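Long-range contacts in D-isomer specific 2-hydroxyacid dehydrogenase NAD-binding (Xanthobacter autotrophicus, PDB 4XA8), which probably acts as an NAD(P)-dependent oxidoreductase of the D-isomer-specific 2-hydroxyacid dehydrogenase family, with a Rossmann-type domain that binds the dinucleotide: residues A[140-144]-A[166-170]; A[196-202]-A[220-225]. One frame throughout, in Å; residues are numbered along the deposited sequence.

Contact 1: residues A[140-144]-A[166-170]; sequences RTAAE and HGFDV
A142 turns its CB toward 166-170 and sets the methyl 3.5 Å from the carbonyl O of H166. The same CB reaches the ring of F168 at CD1, 4.0 Å away. F168 holds its CG beside the backbone N and anti to the carbonyl carbon (chi1 -65°), which brings CD1 and CE1 next to A142, while V115, L116 and A119 of helix 103-119 also pack on the F168 side chain. The carbonyl O of A142 receives a nearly straight CA-H...O contact from F168 CA, 3.4 Å with 174° at the hydrogen. In the Rossmann-type domain these contacts set the 3-10 turn before strand 146-150 against the loop that carries helix 154-165 into the neighbouring parallel strand 169-174. G167 has a positive phi, and at its backbone angles a CB would collide with the carbonyl O of H166 and come close to A142 CB. D169 points its CB toward the turn, and with CG anti to the backbone N (chi1 -176°) its carboxylate joins a water bridge: the water donates to D169 OD2 at 2.8 Å and to A143 O at 2.6 Å. On the second subunit, R291 forms a salt bridge with E144, whose OE1 also accepts a hydrogen bond from T141 N.

Contact 2: residues A[196-202]-A[220-225]; sequences LAGSEIV and RLAHLP
The backbones come closest where helix 192-197 ends, with A197 CA 4.6 Å from L224 CA, and G198 is the first residue there to leave helical angles. The contact lies in the Rossmann-type domain, at the ends of two helices beside the parallel sheet: 196-202 runs from the first helix into strand 201-204, while the segment 220-225 leaves helix 218-223, the helix of the beta-alpha-beta unit that leads on to strand 228-232. L196 sends its branches to different partners. Its CD1 lies 3.3 Å from R220 O, touches the CB and CG of R220, and sits at the edge of the H223 ring, near the ring plane; CD2 meets L224 CD2 at 3.8 Å. The CB of L224 points away from 196-202, yet chi1 of -69° and chi2 of 167° carry CD2 back to L196 and to V202 CG1, 4.0 Å from it. V202 and L224 cross at about a right angle, and F230 of strand 228-232 packs on V202. H223 takes part through both side chain and backbone: its CB packs on L196 CB, and its O receives a bent CA-H...O contact from A197 CA. The polar end of R220 is directed away from L196 and bonds to L215 O through NH1. P225 sets CG and CD against the carbonyls of the helix end and the following turn, CG reaching both A197 O and S199 O. With an alanine in place of P225, CG and CD are gone, and L196 O and S199 O would probably lose part of their apolar cover, keeping that of L224 CD2. S199 O, buried with no polar partner in the model, lies 3.3 Å from P225 CD.

Contacts 1 and 2 lie about 17 Å apart between centres and follow one another in series along the chain, the first closing before the second opens. A salt bridge joins them directly, R140 NH1 of contact 1 lying 2.9 Å from E200 OE1 of contact 2. They also share one parallel sheet, in which strand 146-150 separates strand 169-174 from strand 201-204: D169 bonds through its backbone to I145 and V147, and I201 to R146 and G148. Contact 1 is remote from the NADPH-binding residues. Contact 2 comes nearer, the side chain of V202 being about 10 Å from that of V233 and about 11 Å from that of L152.

Contact 1: residues A[140-144]-A[166-170]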
ATOM      1  N   ARG A 140      13.311   6.423   8.469  1.00 39.45           N
ATOM      2  CA  ARG A 140      13.263   5.424   9.567  1.00 38.73           C
ATOM      3  C   ARG A 140      13.299   4.037   8.940  1.00 38.68           C
ATOM      4  O   ARG A 140      12.744   3.859   7.889  1.00 43.67           O
ATOM      5  CB  ARG A 140      11.939   5.560  10.353  1.00 38.15           C
ATOM      6  CG  ARG A 140      11.411   6.988  10.413  1.00 39.63           C
ATOM      7  CD  ARG A 140       9.990   7.078  10.938  1.00 39.14           C
ATOM      8  NE  ARG A 140       9.919   6.554  12.280  1.00 36.30           N
ATOM      9  CZ  ARG A 140       8.794   6.198  12.889  1.00 35.14           C
ATOM     10  NH1 ARG A 140       8.834   5.725  14.131  1.00 33.59           N
ATOM     11  NH2 ARG A 140       7.636   6.306  12.254  1.00 35.13           N
ATOM     12  N   THR A 141      13.906   3.048   9.590  1.00 38.15           N
ATOM     13  CA  THR A 141      13.790   1.650   9.159  1.00 36.93           C
ATOM     14  C   THR A 141      12.424   1.079   9.572  1.00 34.53           C
ATOM     15  O   THR A 141      11.810   1.535  10.544  1.00 32.49           O
ATOM     16  CB  THR A 141      14.876   0.768   9.811  1.00 39.42           C
ATOM     17  OG1 THR A 141      14.721   0.789  11.237  1.00 41.53           O
ATOM     18  CG2 THR A 141      16.267   1.242   9.466  1.00 43.22           C
ATOM     19  N   ALA A 142      11.969   0.061   8.867  1.00 32.46           N
ATOM     20  CA  ALA A 142      10.782  -0.687   9.272  1.00 32.63           C
ATOM     21  C   ALA A 142      10.853  -1.188  10.738  1.00 29.44           C
ATOM     22  O   ALA A 142       9.867  -1.178  11.463  1.00 29.77           O
ATOM     23  CB  ALA A 142      10.636  -1.876   8.355  1.00 34.71           C
ATOM     24  N   ALA A 143      12.039  -1.629  11.147  1.00 29.26           N
ATOM     25  CA  ALA A 143      12.256  -2.192  12.476  1.00 28.59           C
ATOM     26  C   ALA A 143      11.994  -1.188  13.609  1.00 28.93           C
ATOM     27  O   ALA A 143      11.664  -1.593  14.718  1.00 28.13           O
ATOM     28  CB  ALA A 143      13.661  -2.773  12.573  1.00 30.06           C
ATOM     29  N   GLU A 144      12.106   0.113  13.341  1.00 29.83           N
ATOM     30  CA  GLU A 144      11.782   1.092  14.342  1.00 31.73           C
ATOM     31  C   GLU A 144      10.270   1.380  14.443  1.00 30.00           C
ATOM     32  O   GLU A 144       9.837   2.052  15.357  1.00 29.68           O
ATOM     33  CB  GLU A 144      12.661   2.362  14.221  1.00 36.91           C
ATOM     34  CG  GLU A 144      12.351   3.348  13.138  1.00 40.01           C
ATOM     35  CD  GLU A 144      13.479   4.383  12.969  1.00 44.91           C
ATOM     36  OE1 GLU A 144      14.525   4.125  12.322  1.00 47.62           O
ATOM     37  OE2 GLU A 144      13.274   5.485  13.482  1.00 48.24           O
ATOM     38  N   HIS A 166       7.743  -7.844   6.219  1.00 28.09           N
ATOM     39  CA  HIS A 166       8.217  -6.536   5.835  1.00 28.24           C
ATOM     40  C   HIS A 166       9.148  -5.814   6.842  1.00 28.61           C
ATOM     41  O   HIS A 166       9.557  -4.660   6.599  1.00 26.94           O
ATOM     42  CB  HIS A 166       7.003  -5.704   5.408  1.00 27.90           C
ATOM     43  CG  HIS A 166       6.433  -6.197   4.130  1.00 28.71           C
ATOM     44  ND1 HIS A 166       5.643  -7.326   4.039  1.00 31.04           N
ATOM     45  CD2 HIS A 166       6.645  -5.786   2.862  1.00 29.08           C
ATOM     46  CE1 HIS A 166       5.365  -7.563   2.767  1.00 29.39           C
ATOM     47  NE2 HIS A 166       5.961  -6.635   2.041  1.00 31.93           N
ATOM     48  N   GLY A 167       9.557  -6.517   7.911  1.00 26.68           N
ATOM     49  CA  GLY A 167      10.566  -6.017   8.817  1.00 27.12           C
ATOM     50  C   GLY A 167      10.046  -5.157   9.980  1.00 25.82           C
ATOM     51  O   GLY A 167      10.817  -4.708  10.808  1.00 24.67           O
ATOM     52  N   PHE A 168       8.740  -4.889  10.025  1.00 24.84           N
ATOM     53  CA  PHE A 168       8.181  -4.092  11.119  1.00 25.19           C
ATOM     54  C   PHE A 168       8.312  -4.781  12.474  1.00 24.28           C
ATOM     55  O   PHE A 168       8.462  -6.016  12.538  1.00 24.27           O
ATOM     56  CB  PHE A 168       6.688  -3.797  10.852  1.00 25.76           C
ATOM     57  CG  PHE A 168       6.461  -2.932   9.642  1.00 25.58           C
ATOM     58  CD1 PHE A 168       6.893  -1.645   9.644  1.00 27.60           C
ATOM     59  CD2 PHE A 168       5.847  -3.440   8.491  1.00 27.05           C
ATOM     60  CE1 PHE A 168       6.714  -0.812   8.534  1.00 28.62           C
ATOM     61  CE2 PHE A 168       5.664  -2.634   7.356  1.00 27.70           C
ATOM     62  CZ  PHE A 168       6.092  -1.315   7.380  1.00 28.95           C
ATOM     63  N   ASP A 169       8.311  -3.998  13.546  1.00 23.15           N
ATOM     64  CA  ASP A 169       8.218  -4.572  14.893  1.00 25.58           C
ATOM     65  C   ASP A 169       6.721  -4.902  15.166  1.00 24.68           C
ATOM     66  O   ASP A 169       5.955  -4.038  15.640  1.00 24.71           O
ATOM     67  CB  ASP A 169       8.790  -3.561  15.896  1.00 27.37           C
ATOM     68  CG  ASP A 169       8.826  -4.085  17.331  1.00 31.04           C
ATOM     69  OD1 ASP A 169       8.280  -5.170  17.629  1.00 30.03           O
ATOM     70  OD2 ASP A 169       9.351  -3.340  18.168  1.00 30.56           O
ATOM     71  N   VAL A 170       6.304  -6.112  14.772  1.00 24.00           N
ATOM     72  CA  VAL A 170       4.875  -6.474  14.737  1.00 23.16           C
ATOM     73  C   VAL A 170       4.462  -7.109  16.072  1.00 24.45           C
ATOM     74  O   VAL A 170       5.136  -8.002  16.592  1.00 24.36           O
ATOM     75  CB  VAL A 170       4.533  -7.393  13.546  1.00 24.18           C
ATOM     76  CG1 VAL A 170       3.046  -7.725  13.478  1.00 24.20           C
ATOM     77  CG2 VAL A 170       4.981  -6.771  12.245  1.00 25.26           C
TER
HETATM   78  O   HOH W   1      10.949  -1.265  17.244  1.00 40.80           O

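Contact 2: residues A[196-202]-A[220-225]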
ATOM      1  N   LEU A 196      -1.549  -1.638  23.498  1.00 24.69           N
ATOM      2  CA  LEU A 196      -1.876  -0.388  22.799  1.00 26.78           C
ATOM      3  C   LEU A 196      -0.802   0.703  23.010  1.00 28.81           C
ATOM      4  O   LEU A 196      -0.472   1.429  22.062  1.00 26.45           O
ATOM      5  CB  LEU A 196      -3.222   0.150  23.278  1.00 26.33           C
ATOM      6  CG  LEU A 196      -4.424  -0.722  22.869  1.00 25.84           C
ATOM      7  CD1 LEU A 196      -5.686  -0.314  23.633  1.00 26.26           C
ATOM      8  CD2 LEU A 196      -4.646  -0.702  21.383  1.00 25.27           C
ATOM      9  N   ALA A 197      -0.314   0.857  24.251  1.00 27.78           N
ATOM     10  CA  ALA A 197       0.656   1.923  24.537  1.00 29.73           C
ATOM     11  C   ALA A 197       1.923   1.808  23.709  1.00 30.71           C
ATOM     12  O   ALA A 197       2.595   2.823  23.458  1.00 30.29           O
ATOM     13  CB  ALA A 197       0.999   1.944  26.021  1.00 31.54           C
ATOM     14  N   GLY A 198       2.293   0.600  23.290  1.00 29.33           N
ATOM     15  CA  GLY A 198       3.525   0.446  22.457  1.00 29.93           C
ATOM     16  C   GLY A 198       3.272   0.320  20.958  1.00 29.64           C
ATOM     17  O   GLY A 198       4.187   0.017  20.188  1.00 34.19           O
ATOM     18  N   SER A 199       2.028   0.499  20.519  1.00 28.10           N
ATOM     19  CA  SER A 199       1.673   0.409  19.083  1.00 28.15           C
ATOM     20  C   SER A 199       1.610   1.809  18.454  1.00 29.74           C
ATOM     21  O   SER A 199       0.664   2.573  18.697  1.00 31.41           O
ATOM     22  CB  SER A 199       0.318  -0.263  18.907  1.00 29.83           C
ATOM     23  OG  SER A 199       0.329  -1.615  19.349  1.00 29.86           O
ATOM     24  N   GLU A 200       2.566   2.124  17.596  1.00 24.07           N
ATOM     25  CA  GLU A 200       2.536   3.349  16.811  1.00 25.84           C
ATOM     26  C   GLU A 200       1.458   3.345  15.730  1.00 24.33           C
ATOM     27  O   GLU A 200       0.842   4.369  15.475  1.00 23.96           O
ATOM     28  CB  GLU A 200       3.902   3.610  16.142  1.00 27.45           C
ATOM     29  CG  GLU A 200       3.917   4.940  15.437  1.00 32.31           C
ATOM     30  CD  GLU A 200       5.240   5.284  14.754  1.00 35.78           C
ATOM     31  OE1 GLU A 200       6.321   4.799  15.164  1.00 35.66           O
ATOM     32  OE2 GLU A 200       5.182   6.055  13.797  1.00 38.72           O
ATOM     33  N   ILE A 201       1.271   2.199  15.081  1.00 22.92           N
ATOM     34  CA  ILE A 201       0.185   1.975  14.119  1.00 21.26           C
ATOM     35  C   ILE A 201      -0.635   0.847  14.674  1.00 22.00           C
ATOM     36  O   ILE A 201      -0.071  -0.211  15.075  1.00 22.76           O
ATOM     37  CB  ILE A 201       0.731   1.588  12.729  1.00 21.62           C
ATOM     38  CG1 ILE A 201       1.646   2.694  12.193  1.00 23.05           C
ATOM     39  CG2 ILE A 201      -0.371   1.342  11.732  1.00 21.55           C
ATOM     40  CD1 ILE A 201       2.482   2.302  11.017  1.00 23.00           C
ATOM     41  N   VAL A 202      -1.962   1.002  14.710  1.00 23.00           N
ATOM     42  CA  VAL A 202      -2.770  -0.106  15.227  1.00 21.53           C
ATOM     43  C   VAL A 202      -3.781  -0.539  14.158  1.00 21.59           C
ATOM     44  O   VAL A 202      -4.326   0.297  13.424  1.00 22.33           O
ATOM     45  CB  VAL A 202      -3.441   0.231  16.603  1.00 22.49           C
ATOM     46  CG1 VAL A 202      -4.452   1.329  16.440  1.00 23.47           C
ATOM     47  CG2 VAL A 202      -4.142  -0.969  17.216  1.00 24.41           C
ATOM     48  N   ARG A 220      -9.775   2.968  25.960  1.00 34.97           N
ATOM     49  CA  ARG A 220      -8.769   2.177  25.212  1.00 32.56           C
ATOM     50  C   ARG A 220      -8.023   3.000  24.178  1.00 31.23           C
ATOM     51  O   ARG A 220      -6.809   2.814  23.987  1.00 31.00           O
ATOM     52  CB  ARG A 220      -9.407   0.987  24.505  1.00 33.78           C
ATOM     53  CG  ARG A 220      -9.417  -0.280  25.364  1.00 36.96           C
ATOM     54  CD  ARG A 220     -10.363  -0.166  26.492  1.00 41.10           C
ATOM     55  NE  ARG A 220     -10.491  -1.372  27.306  1.00 44.83           N
ATOM     56  CZ  ARG A 220     -11.534  -2.207  27.287  1.00 47.69           C
ATOM     57  NH1 ARG A 220     -12.553  -2.039  26.456  1.00 43.73           N
ATOM     58  NH2 ARG A 220     -11.573  -3.230  28.132  1.00 51.15           N
ATOM     59  N   LEU A 221      -8.744   3.849  23.459  1.00 31.15           N
ATOM     60  CA  LEU A 221      -8.094   4.775  22.560  1.00 31.64           C
ATOM     61  C   LEU A 221      -7.036   5.676  23.260  1.00 32.89           C
ATOM     62  O   LEU A 221      -5.990   6.019  22.664  1.00 31.79           O
ATOM     63  CB  LEU A 221      -9.129   5.647  21.850  1.00 33.67           C
ATOM     64  CG  LEU A 221     -10.064   4.988  20.814  1.00 34.58           C
ATOM     65  CD1 LEU A 221     -11.126   6.010  20.393  1.00 37.65           C
ATOM     66  CD2 LEU A 221      -9.289   4.492  19.607  1.00 33.63           C
ATOM     67  N   ALA A 222      -7.341   6.108  24.487  1.00 32.88           N
ATOM     68  CA  ALA A 222      -6.426   6.929  25.241  1.00 33.29           C
ATOM     69  C   ALA A 222      -5.130   6.188  25.633  1.00 33.89           C
ATOM     70  O   ALA A 222      -4.129   6.835  25.900  1.00 35.48           O
ATOM     71  CB  ALA A 222      -7.118   7.490  26.464  1.00 35.23           C
ATOM     72  N   HIS A 223      -5.124   4.856  25.607  1.00 33.15           N
ATOM     73  CA  HIS A 223      -3.905   4.078  25.887  1.00 31.96           C
ATOM     74  C   HIS A 223      -2.900   4.093  24.755  1.00 30.99           C
ATOM     75  O   HIS A 223      -1.722   3.841  24.971  1.00 32.29           O
ATOM     76  CB  HIS A 223      -4.251   2.620  26.132  1.00 32.32           C
ATOM     77  CG  HIS A 223      -5.003   2.378  27.391  1.00 34.72           C
ATOM     78  ND1 HIS A 223      -4.648   2.959  28.587  1.00 36.97           N
ATOM     79  CD2 HIS A 223      -6.049   1.569  27.660  1.00 35.74           C
ATOM     80  CE1 HIS A 223      -5.467   2.542  29.535  1.00 37.00           C
ATOM     81  NE2 HIS A 223      -6.325   1.693  28.993  1.00 37.00           N
ATOM     82  N   LEU A 224      -3.377   4.321  23.542  1.00 30.06           N
ATOM     83  CA  LEU A 224      -2.490   4.528  22.413  1.00 30.00           C
ATOM     84  C   LEU A 224      -1.589   5.714  22.667  1.00 29.28           C
ATOM     85  O   LEU A 224      -2.003   6.655  23.308  1.00 32.18           O
ATOM     86  CB  LEU A 224      -3.319   4.776  21.155  1.00 27.98           C
ATOM     87  CG  LEU A 224      -4.122   3.593  20.619  1.00 26.13           C
ATOM     88  CD1 LEU A 224      -5.116   4.103  19.580  1.00 26.60           C
ATOM     89  CD2 LEU A 224      -3.150   2.555  20.037  1.00 26.38           C
ATOM     90  N   PRO A 225      -0.362   5.693  22.128  1.00 29.70           N
ATOM     91  CA  PRO A 225       0.505   6.871  22.210  1.00 30.53           C
ATOM     92  C   PRO A 225      -0.045   8.044  21.417  1.00 32.40           C
ATOM     93  O   PRO A 225      -0.618   7.851  20.359  1.00 29.56           O
ATOM     94  CB  PRO A 225       1.812   6.406  21.548  1.00 30.71           C
ATOM     95  CG  PRO A 225       1.413   5.299  20.643  1.00 29.12           C
ATOM     96  CD  PRO A 225       0.192   4.647  21.246  1.00 28.14           C
TER